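Local coordinates for putative lipoprotein (Bacteroides ovatus, PDB 3OQQ), which is of unknown function but is probably a lipid-linked extracellular protein that binds calcium ions, at residues 19-27 with 36-44; 114-123 with 158-166. All blocks are in the same frame, centred on the assembly; numbering follows the deposited sequence.

Contact 1. Residues 19-27 with 36-44; sequences ASTLVNVYS and LLVGDVLVK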
loop_
_atom_site.group_PDB
_atom_site.type_symbol
_atom_site.label_atom_id
_atom_site.label_comp_id
_atom_site.label_asym_id
_atom_site.label_seq_id
_atom_site.Cartn_x
_atom_site.Cartn_y
_atom_site.Cartn_z
ATOM N N ALA A 19 -4.747 6.718 27.525
ATOM C CA ALA A 19 -5.060 6.625 26.088
ATOM C C ALA A 19 -6.589 6.500 25.794
ATOM O O ALA A 19 -6.996 6.535 24.625
ATOM C CB ALA A 19 -4.321 5.445 25.475
ATOM N N SER A 20 -7.428 6.410 26.861
ATOM C CA SER A 20 -8.879 6.232 26.748
ATOM C C SER A 20 -9.610 7.435 26.104
ATOM O O SER A 20 -10.717 7.241 25.625
ATOM C CB SER A 20 -9.497 5.915 28.105
ATOM O OG SER A 20 -9.274 6.955 29.041
ATOM N N THR A 21 -8.994 8.643 26.032
ATOM C CA THR A 21 -9.691 9.780 25.412
ATOM C C THR A 21 -9.476 9.827 23.913
ATOM O O THR A 21 -10.273 10.444 23.188
ATOM C CB THR A 21 -9.277 11.116 26.039
ATOM O OG1 THR A 21 -10.259 12.084 25.653
ATOM C CG2 THR A 21 -7.883 11.597 25.566
ATOM N N LEU A 22 -8.379 9.223 23.447
ATOM C CA LEU A 22 -8.022 9.245 22.031
ATOM C C LEU A 22 -9.073 8.513 21.197
ATOM O O LEU A 22 -9.755 7.604 21.693
ATOM C CB LEU A 22 -6.622 8.668 21.818
ATOM C CG LEU A 22 -5.539 9.208 22.761
ATOM C CD1 LEU A 22 -4.240 8.512 22.520
ATOM C CD2 LEU A 22 -5.354 10.687 22.589
ATOM N N VAL A 23 -9.263 8.977 19.952
ATOM C CA VAL A 23 -10.316 8.447 19.095
ATOM C C VAL A 23 -9.740 7.758 17.840
ATOM O O VAL A 23 -8.606 8.005 17.439
ATOM C CB VAL A 23 -11.358 9.554 18.720
ATOM C CG1 VAL A 23 -12.039 10.125 19.971
ATOM C CG2 VAL A 23 -10.729 10.675 17.885
ATOM N N ASN A 24 -10.570 6.938 17.203
ATOM C CA ASN A 24 -10.224 6.266 15.961
ATOM C C ASN A 24 -11.208 6.690 14.892
ATOM O O ASN A 24 -12.393 6.788 15.179
ATOM C CB ASN A 24 -10.220 4.768 16.165
ATOM C CG ASN A 24 -9.130 4.329 17.101
ATOM O OD1 ASN A 24 -7.971 4.717 16.972
ATOM N ND2 ASN A 24 -9.486 3.553 18.096
ATOM N N VAL A 25 -10.711 7.012 13.683
ATOM C CA VAL A 25 -11.543 7.454 12.558
ATOM C C VAL A 25 -11.473 6.389 11.463
ATOM O O VAL A 25 -10.373 5.957 11.102
ATOM C CB VAL A 25 -11.133 8.857 12.050
ATOM C CG1 VAL A 25 -12.034 9.320 10.901
ATOM C CG2 VAL A 25 -11.132 9.877 13.199
ATOM N N TYR A 26 -12.643 5.951 10.961
ATOM C CA TYR A 26 -12.782 4.893 9.940
ATOM C C TYR A 26 -13.555 5.391 8.717
ATOM O O TYR A 26 -14.400 6.282 8.848
ATOM C CB TYR A 26 -13.559 3.684 10.539
ATOM C CG TYR A 26 -12.941 3.096 11.794
ATOM C CD1 TYR A 26 -13.211 3.637 13.049
ATOM C CD2 TYR A 26 -12.115 1.981 11.728
ATOM C CE1 TYR A 26 -12.608 3.131 14.196
ATOM C CE2 TYR A 26 -11.503 1.464 12.872
ATOM C CZ TYR A 26 -11.766 2.032 14.105
ATOM O OH TYR A 26 -11.200 1.499 15.238
ATOM N N SER A 27 -13.302 4.805 7.539
ATOM C CA SER A 27 -14.050 5.169 6.321
ATOM C C SER A 27 -15.358 4.342 6.223
ATOM O O SER A 27 -16.157 4.570 5.316
ATOM C CB SER A 27 -13.184 4.947 5.084
ATOM O OG SER A 27 -12.802 3.584 4.994
ATOM N N LEU A 36 -9.654 1.746 9.101
ATOM C CA LEU A 36 -9.071 2.812 9.924
ATOM C C LEU A 36 -8.247 3.749 9.040
ATOM O O LEU A 36 -7.413 3.292 8.243
ATOM C CB LEU A 36 -8.191 2.232 11.037
ATOM C CG LEU A 36 -7.813 3.177 12.165
ATOM C CD1 LEU A 36 -7.941 2.494 13.477
ATOM C CD2 LEU A 36 -6.373 3.675 12.001
ATOM N N LEU A 37 -8.509 5.046 9.161
ATOM C CA LEU A 37 -7.808 6.101 8.417
ATOM C C LEU A 37 -6.769 6.778 9.312
ATOM O O LEU A 37 -5.652 7.030 8.879
ATOM C CB LEU A 37 -8.815 7.132 7.925
ATOM C CG LEU A 37 -9.891 6.628 6.977
ATOM C CD1 LEU A 37 -10.968 7.655 6.846
ATOM C CD2 LEU A 37 -9.296 6.273 5.600
ATOM N N VAL A 38 -7.153 7.074 10.562
ATOM C CA VAL A 38 -6.279 7.728 11.541
ATOM C C VAL A 38 -6.665 7.170 12.929
ATOM O O VAL A 38 -7.848 7.037 13.243
ATOM C CB VAL A 38 -6.282 9.293 11.426
ATOM C CG1 VAL A 38 -7.628 9.900 11.772
ATOM C CG2 VAL A 38 -5.167 9.931 12.250
ATOM N N GLY A 39 -5.653 6.733 13.673
ATOM C CA GLY A 39 -5.817 6.134 14.992
ATOM C C GLY A 39 -5.211 6.955 16.106
ATOM O O GLY A 39 -4.327 7.785 15.854
ATOM N N ASP A 40 -5.706 6.716 17.353
ATOM C CA ASP A 40 -5.277 7.329 18.620
ATOM C C ASP A 40 -5.093 8.863 18.509
ATOM O O ASP A 40 -4.049 9.406 18.876
ATOM C CB ASP A 40 -3.990 6.629 19.140
ATOM C CG ASP A 40 -4.246 5.204 19.618
ATOM O OD1 ASP A 40 -5.298 4.970 20.260
ATOM O OD2 ASP A 40 -3.387 4.333 19.376
ATOM N N VAL A 41 -6.148 9.543 18.027
ATOM C CA VAL A 41 -6.218 10.988 17.789
ATOM C C VAL A 41 -6.733 11.718 19.008
ATOM O O VAL A 41 -7.811 11.397 19.500
ATOM C CB VAL A 41 -7.153 11.264 16.578
ATOM C CG1 VAL A 41 -7.201 12.744 16.219
ATOM C CG2 VAL A 41 -6.744 10.425 15.379
ATOM N N LEU A 42 -5.998 12.735 19.459
ATOM C CA LEU A 42 -6.444 13.571 20.569
ATOM C C LEU A 42 -7.334 14.680 20.001
ATOM O O LEU A 42 -6.923 15.382 19.069
ATOM C CB LEU A 42 -5.229 14.142 21.333
ATOM C CG LEU A 42 -5.471 15.283 22.320
ATOM C CD1 LEU A 42 -6.317 14.835 23.504
ATOM C CD2 LEU A 42 -4.165 15.846 22.797
ATOM N N VAL A 43 -8.554 14.819 20.539
ATOM C CA VAL A 43 -9.482 15.866 20.109
ATOM C C VAL A 43 -9.752 16.749 21.304
ATOM O O VAL A 43 -10.557 16.396 22.158
ATOM C CB VAL A 43 -10.801 15.346 19.464
ATOM C CG1 VAL A 43 -11.644 16.505 18.930
ATOM C CG2 VAL A 43 -10.526 14.335 18.355
ATOM N N LYS A 44 -9.046 17.881 21.379
ATOM C CA LYS A 44 -9.218 18.892 22.424
ATOM C C LYS A 44 -10.009 20.014 21.761
ATOM O O LYS A 44 -9.493 20.686 20.861
ATOM C CB LYS A 44 -7.864 19.350 22.997
ATOM C CG LYS A 44 -7.985 20.208 24.251
ATOM C CD LYS A 44 -6.780 21.115 24.429
ATOM C CE LYS A 44 -7.033 22.166 25.484
ATOM N NZ LYS A 44 -6.052 23.278 25.396
HETATM O O HOH W 1 -9.673 12.926 22.290
#
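Val23 and Val41 form an antiparallel hydrogen-bonded pair, Val23 N reaching Val41 O at 2.9 Å and Val41 N returning to Val23 O at 3.0 Å. Asp40 and Val41 both face Val23, a G1 beta bulge, and Asp40 has the positive phi (45°) of its first position. A classic bulge follows where Leu37 and Val38 face Val25: Val25 O takes Leu37 N at 2.8 Å and, weakly, Val38 N. Between the bulges Asn24 brings its amide oxygen to the partner strand, CG beside its own backbone N (chi1 -66°), and OD1 accepts Asp40 N at 3.0 Å, the donor tilted 26° from the carbonyl plane. With alanine in place of Asn24, Asp40 N would probably lose this acceptor and the G1 bulge a side-chain tie. The Val23 and Val43 side chains cross at about a right angle, CG2 to CG2 3.7 Å; Val25 and Val38 lie side by side on the face of Val23 and Val41. On the other face Tyr26 CE2 meets Leu36 CD1 at 3.8 Å. A water joins Thr21 O to Val43 N past the last bridge. Strand 59-65 flanks 23-26 and strand 122-131 flanks 36-41, while strand 46-54 touches Leu37, Val38 and Val41.

Contact 2. Residues 114-123 with 158-166; sequences NETDQGYLFY and VTECHSQQM. With CA (calcium ion), chain E.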
loop_
_atom_site.group_PDB
_atom_site.type_symbol
_atom_site.label_atom_id
_atom_site.label_comp_id
_atom_site.label_asym_id
_atom_site.label_seq_id
_atom_site.Cartn_x
_atom_site.Cartn_y
_atom_site.Cartn_z
ATOM N N ASN A 114 -3.994 14.727 30.781
ATOM C CA ASN A 114 -2.716 14.042 30.571
ATOM C C ASN A 114 -2.761 12.590 31.144
ATOM O O ASN A 114 -1.904 11.779 30.809
ATOM C CB ASN A 114 -1.560 14.858 31.133
ATOM C CG ASN A 114 -1.142 15.992 30.209
ATOM O OD1 ASN A 114 -0.805 15.778 29.041
ATOM N ND2 ASN A 114 -1.130 17.226 30.706
ATOM N N GLU A 115 -3.800 12.275 31.945
ATOM C CA GLU A 115 -4.071 10.963 32.530
ATOM C C GLU A 115 -4.707 10.012 31.479
ATOM O O GLU A 115 -4.503 8.796 31.572
ATOM C CB GLU A 115 -5.003 11.121 33.768
ATOM C CG GLU A 115 -5.468 9.831 34.445
ATOM C CD GLU A 115 -6.337 9.958 35.687
ATOM O OE1 GLU A 115 -7.301 10.761 35.681
ATOM O OE2 GLU A 115 -6.091 9.195 36.649
ATOM N N THR A 116 -5.443 10.572 30.468
ATOM C CA THR A 116 -6.193 9.810 29.455
ATOM C C THR A 116 -5.751 10.004 27.973
ATOM O O THR A 116 -6.329 9.350 27.094
ATOM C CB THR A 116 -7.683 10.179 29.570
ATOM O OG1 THR A 116 -7.867 11.547 29.195
ATOM C CG2 THR A 116 -8.234 9.963 30.966
ATOM N N ASP A 117 -4.735 10.854 27.686
ATOM C CA ASP A 117 -4.313 11.125 26.296
ATOM C C ASP A 117 -2.952 10.492 25.917
ATOM O O ASP A 117 -2.333 10.929 24.948
ATOM C CB ASP A 117 -4.243 12.659 26.087
ATOM C CG ASP A 117 -3.088 13.374 26.812
ATOM O OD1 ASP A 117 -2.362 12.710 27.593
ATOM O OD2 ASP A 117 -2.922 14.594 26.605
ATOM N N GLN A 118 -2.459 9.538 26.704
ATOM C CA GLN A 118 -1.125 8.978 26.468
ATOM C C GLN A 118 -1.120 7.980 25.295
ATOM O O GLN A 118 -1.265 6.771 25.495
ATOM C CB GLN A 118 -0.568 8.333 27.746
ATOM C CG GLN A 118 -0.315 9.322 28.883
ATOM C CD GLN A 118 -0.102 8.614 30.200
ATOM O OE1 GLN A 118 0.644 7.629 30.299
ATOM N NE2 GLN A 118 -0.746 9.107 31.250
ATOM N N GLY A 119 -0.946 8.509 24.089
ATOM C CA GLY A 119 -0.919 7.714 22.870
ATOM C C GLY A 119 -0.461 8.516 21.676
ATOM O O GLY A 119 -0.670 9.733 21.616
ATOM N N TYR A 120 0.166 7.830 20.720
ATOM C CA TYR A 120 0.695 8.430 19.503
ATOM C C TYR A 120 -0.303 8.385 18.371
ATOM O O TYR A 120 -0.825 7.321 18.040
ATOM C CB TYR A 120 1.978 7.714 19.060
ATOM C CG TYR A 120 3.072 7.639 20.100
ATOM C CD1 TYR A 120 3.663 8.794 20.608
ATOM C CD2 TYR A 120 3.590 6.413 20.505
ATOM C CE1 TYR A 120 4.703 8.728 21.540
ATOM C CE2 TYR A 120 4.633 6.335 21.428
ATOM C CZ TYR A 120 5.181 7.495 21.949
ATOM O OH TYR A 120 6.207 7.415 22.857
ATOM N N LEU A 121 -0.506 9.522 17.716
ATOM C CA LEU A 121 -1.394 9.574 16.562
ATOM C C LEU A 121 -0.730 8.783 15.417
ATOM O O LEU A 121 0.489 8.852 15.245
ATOM C CB LEU A 121 -1.676 11.048 16.167
ATOM C CG LEU A 121 -2.579 11.300 14.941
ATOM C CD1 LEU A 121 -3.462 12.497 15.149
ATOM C CD2 LEU A 121 -1.760 11.513 13.700
ATOM N N PHE A 122 -1.523 8.014 14.664
ATOM C CA PHE A 122 -0.975 7.282 13.527
ATOM C C PHE A 122 -1.928 7.348 12.363
ATOM O O PHE A 122 -3.145 7.286 12.555
ATOM C CB PHE A 122 -0.583 5.824 13.865
ATOM C CG PHE A 122 -1.677 4.855 14.267
ATOM C CD1 PHE A 122 -2.075 4.742 15.594
ATOM C CD2 PHE A 122 -2.254 4.005 13.328
ATOM C CE1 PHE A 122 -3.071 3.824 15.974
ATOM C CE2 PHE A 122 -3.238 3.082 13.700
ATOM C CZ PHE A 122 -3.642 2.993 15.022
ATOM N N TYR A 123 -1.375 7.571 11.165
ATOM C CA TYR A 123 -2.113 7.583 9.912
ATOM C C TYR A 123 -2.085 6.171 9.346
ATOM O O TYR A 123 -1.119 5.442 9.585
ATOM C CB TYR A 123 -1.492 8.577 8.935
ATOM C CG TYR A 123 -1.714 10.014 9.319
ATOM C CD1 TYR A 123 -2.908 10.664 9.009
ATOM C CD2 TYR A 123 -0.722 10.744 9.966
ATOM C CE1 TYR A 123 -3.119 11.998 9.363
ATOM C CE2 TYR A 123 -0.918 12.082 10.314
ATOM C CZ TYR A 123 -2.121 12.703 10.018
ATOM O OH TYR A 123 -2.316 14.018 10.361
ATOM N N VAL A 158 1.964 5.414 9.594
ATOM C CA VAL A 158 2.923 6.451 9.945
ATOM C C VAL A 158 2.516 6.935 11.335
ATOM O O VAL A 158 1.438 7.500 11.503
ATOM C CB VAL A 158 3.001 7.579 8.889
ATOM C CG1 VAL A 158 3.792 8.780 9.419
ATOM C CG2 VAL A 158 3.629 7.060 7.604
ATOM N N THR A 159 3.354 6.665 12.330
ATOM C CA THR A 159 3.114 7.022 13.725
ATOM C C THR A 159 3.924 8.255 14.080
ATOM O O THR A 159 5.109 8.341 13.731
ATOM C CB THR A 159 3.522 5.837 14.598
ATOM O OG1 THR A 159 2.862 4.667 14.125
ATOM C CG2 THR A 159 3.263 6.062 16.092
ATOM N N GLU A 160 3.289 9.207 14.770
ATOM C CA GLU A 160 3.968 10.401 15.235
ATOM C C GLU A 160 4.382 10.157 16.685
ATOM O O GLU A 160 3.565 10.327 17.594
ATOM C CB GLU A 160 3.081 11.635 15.051
ATOM C CG GLU A 160 2.825 11.929 13.582
ATOM C CD GLU A 160 1.961 13.132 13.279
ATOM O OE1 GLU A 160 1.679 13.924 14.201
ATOM O OE2 GLU A 160 1.613 13.322 12.096
ATOM N N CYS A 161 5.618 9.651 16.891
ATOM C CA CYS A 161 6.169 9.354 18.226
ATOM C C CYS A 161 6.580 10.673 18.900
ATOM O O CYS A 161 7.771 10.990 19.047
ATOM C CB CYS A 161 7.328 8.364 18.158
ATOM S SG CYS A 161 6.908 6.764 17.426
ATOM N N HIS A 162 5.558 11.464 19.247
ATOM C CA HIS A 162 5.671 12.777 19.861
ATOM C C HIS A 162 5.203 12.681 21.305
ATOM O O HIS A 162 4.286 11.908 21.595
ATOM C CB HIS A 162 4.815 13.801 19.078
ATOM C CG HIS A 162 5.142 13.930 17.613
ATOM N ND1 HIS A 162 4.365 14.714 16.772
ATOM C CD2 HIS A 162 6.163 13.400 16.889
ATOM C CE1 HIS A 162 4.916 14.618 15.573
ATOM N NE2 HIS A 162 5.993 13.828 15.590
ATOM N N SER A 163 5.804 13.468 22.211
ATOM C CA SER A 163 5.409 13.445 23.626
ATOM C C SER A 163 3.957 13.955 23.847
ATOM O O SER A 163 3.310 13.572 24.825
ATOM C CB SER A 163 6.381 14.274 24.457
ATOM O OG SER A 163 6.194 14.026 25.841
ATOM N N GLN A 164 3.463 14.810 22.932
ATOM C CA GLN A 164 2.139 15.427 22.983
ATOM C C GLN A 164 1.647 15.769 21.567
ATOM O O GLN A 164 2.433 16.228 20.723
ATOM C CB GLN A 164 2.202 16.702 23.859
ATOM C CG GLN A 164 0.862 17.402 24.123
ATOM C CD GLN A 164 -0.183 16.607 24.889
ATOM O OE1 GLN A 164 0.097 15.881 25.849
ATOM N NE2 GLN A 164 -1.434 16.814 24.537
ATOM N N GLN A 165 0.344 15.569 21.325
ATOM C CA GLN A 165 -0.277 15.881 20.040
ATOM C C GLN A 165 -0.613 17.378 19.940
ATOM O O GLN A 165 -0.654 18.067 20.962
ATOM C CB GLN A 165 -1.544 15.027 19.836
ATOM C CG GLN A 165 -1.249 13.533 19.727
ATOM C CD GLN A 165 -2.451 12.710 19.343
ATOM O OE1 GLN A 165 -3.312 13.146 18.578
ATOM N NE2 GLN A 165 -2.485 11.462 19.798
HETATM N N MSE A 166 -0.851 17.866 18.699
HETATM C CA MSE A 166 -1.254 19.238 18.339
HETATM C C MSE A 166 -0.243 20.305 18.807
HETATM O O MSE A 166 -0.584 21.210 19.578
HETATM C CB MSE A 166 -2.668 19.566 18.859
HETATM C CG MSE A 166 -3.755 18.783 18.162
HETATM SE SE MSE A 166 -5.527 19.140 18.862
HETATM C CE MSE A 166 -5.216 18.663 20.694
HETATM CA CA CA E . -0.461 14.276 27.527
HETATM O O HOH W 2 0.150 12.730 28.938
HETATM O O HOH W 3 0.469 12.961 25.422
HETATM O O HOH W 4 -0.779 12.749 23.023
HETATM O O HOH W 5 1.240 11.852 18.132
#
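Asn114, Asp117 and Gln164 meet at a calcium ion, which both segments coordinate. Asn114 OD1 binds it at 2.2 Å, Gln164 OE1 at 2.4 Å, and the Asp117 carboxylate grips it with both oxygens; two waters bring the ligand atoms among these residues and waters to six. The Asn114 and Gln164 side chains cross at about a right angle, their amide planes 89° apart, and both oxygens point to the ion. A bend at chi2 (63°) turns the Gln164 chain back to the metal, although its CB leaves the backbone away from 114-123. Its NE2 also makes a weak hydrogen bond to Asp117 OD2.

Among the hydrogen bonds, Gln165 NE2 donates to Gly119 O at 3.1 Å, with the oxygen in the amide plane but the donor well above the carbonyl plane; OE1 accepts from Arg47 and Leu42. Toward Tyr123 and Val158 the segments run as neighbouring antiparallel strands, parts of 122-131 and 150-161. Glu160 N gives a nearly straight bond to Leu121 O at 2.9 Å, and Tyr123 and Val158 exchange two backbone bonds. On the N side of Leu121 the direct bond is replaced by a water, which accepts from Leu121 N and donates to Glu160 O.

Two tyrosine rings also take part. Cys161 CA sits over one face of the Tyr120 ring, 3.9 Å from its centroid, a CH-pi contact; Cys161 SG lies farther off, 4.6 Å from the centroid, a long sulfur-aromatic contact. Glu160 OE2 approaches the edge of the Tyr123 ring, 3.3 Å from CE2, and is salt-bridged to Arg324 of helix 314-328.

The two contacts have centres 10 Å apart, and contact 1 closes before contact 2 opens along the chain. They are joined through neighbouring strands: 36-41, the second strand of the hairpin in contact 1, pairs antiparallel with 122-131, the first strand of contact 2, giving the local order 23-26, 36-41, 122-131, 150-161. Evidence of the junction is the probable hydrogen bond from Gly39 N to Phe122 O, 2.8 Å, and that from Gln165 NE2 to Asp40 O, 2.7 Å. The side chain of Leu42 comes to about 6 Å from the calcium ion of contact 2. Strand pairing ties the hairpin to 122-131, and Gln165 ties it to the loop next to the metal ligand Gln164.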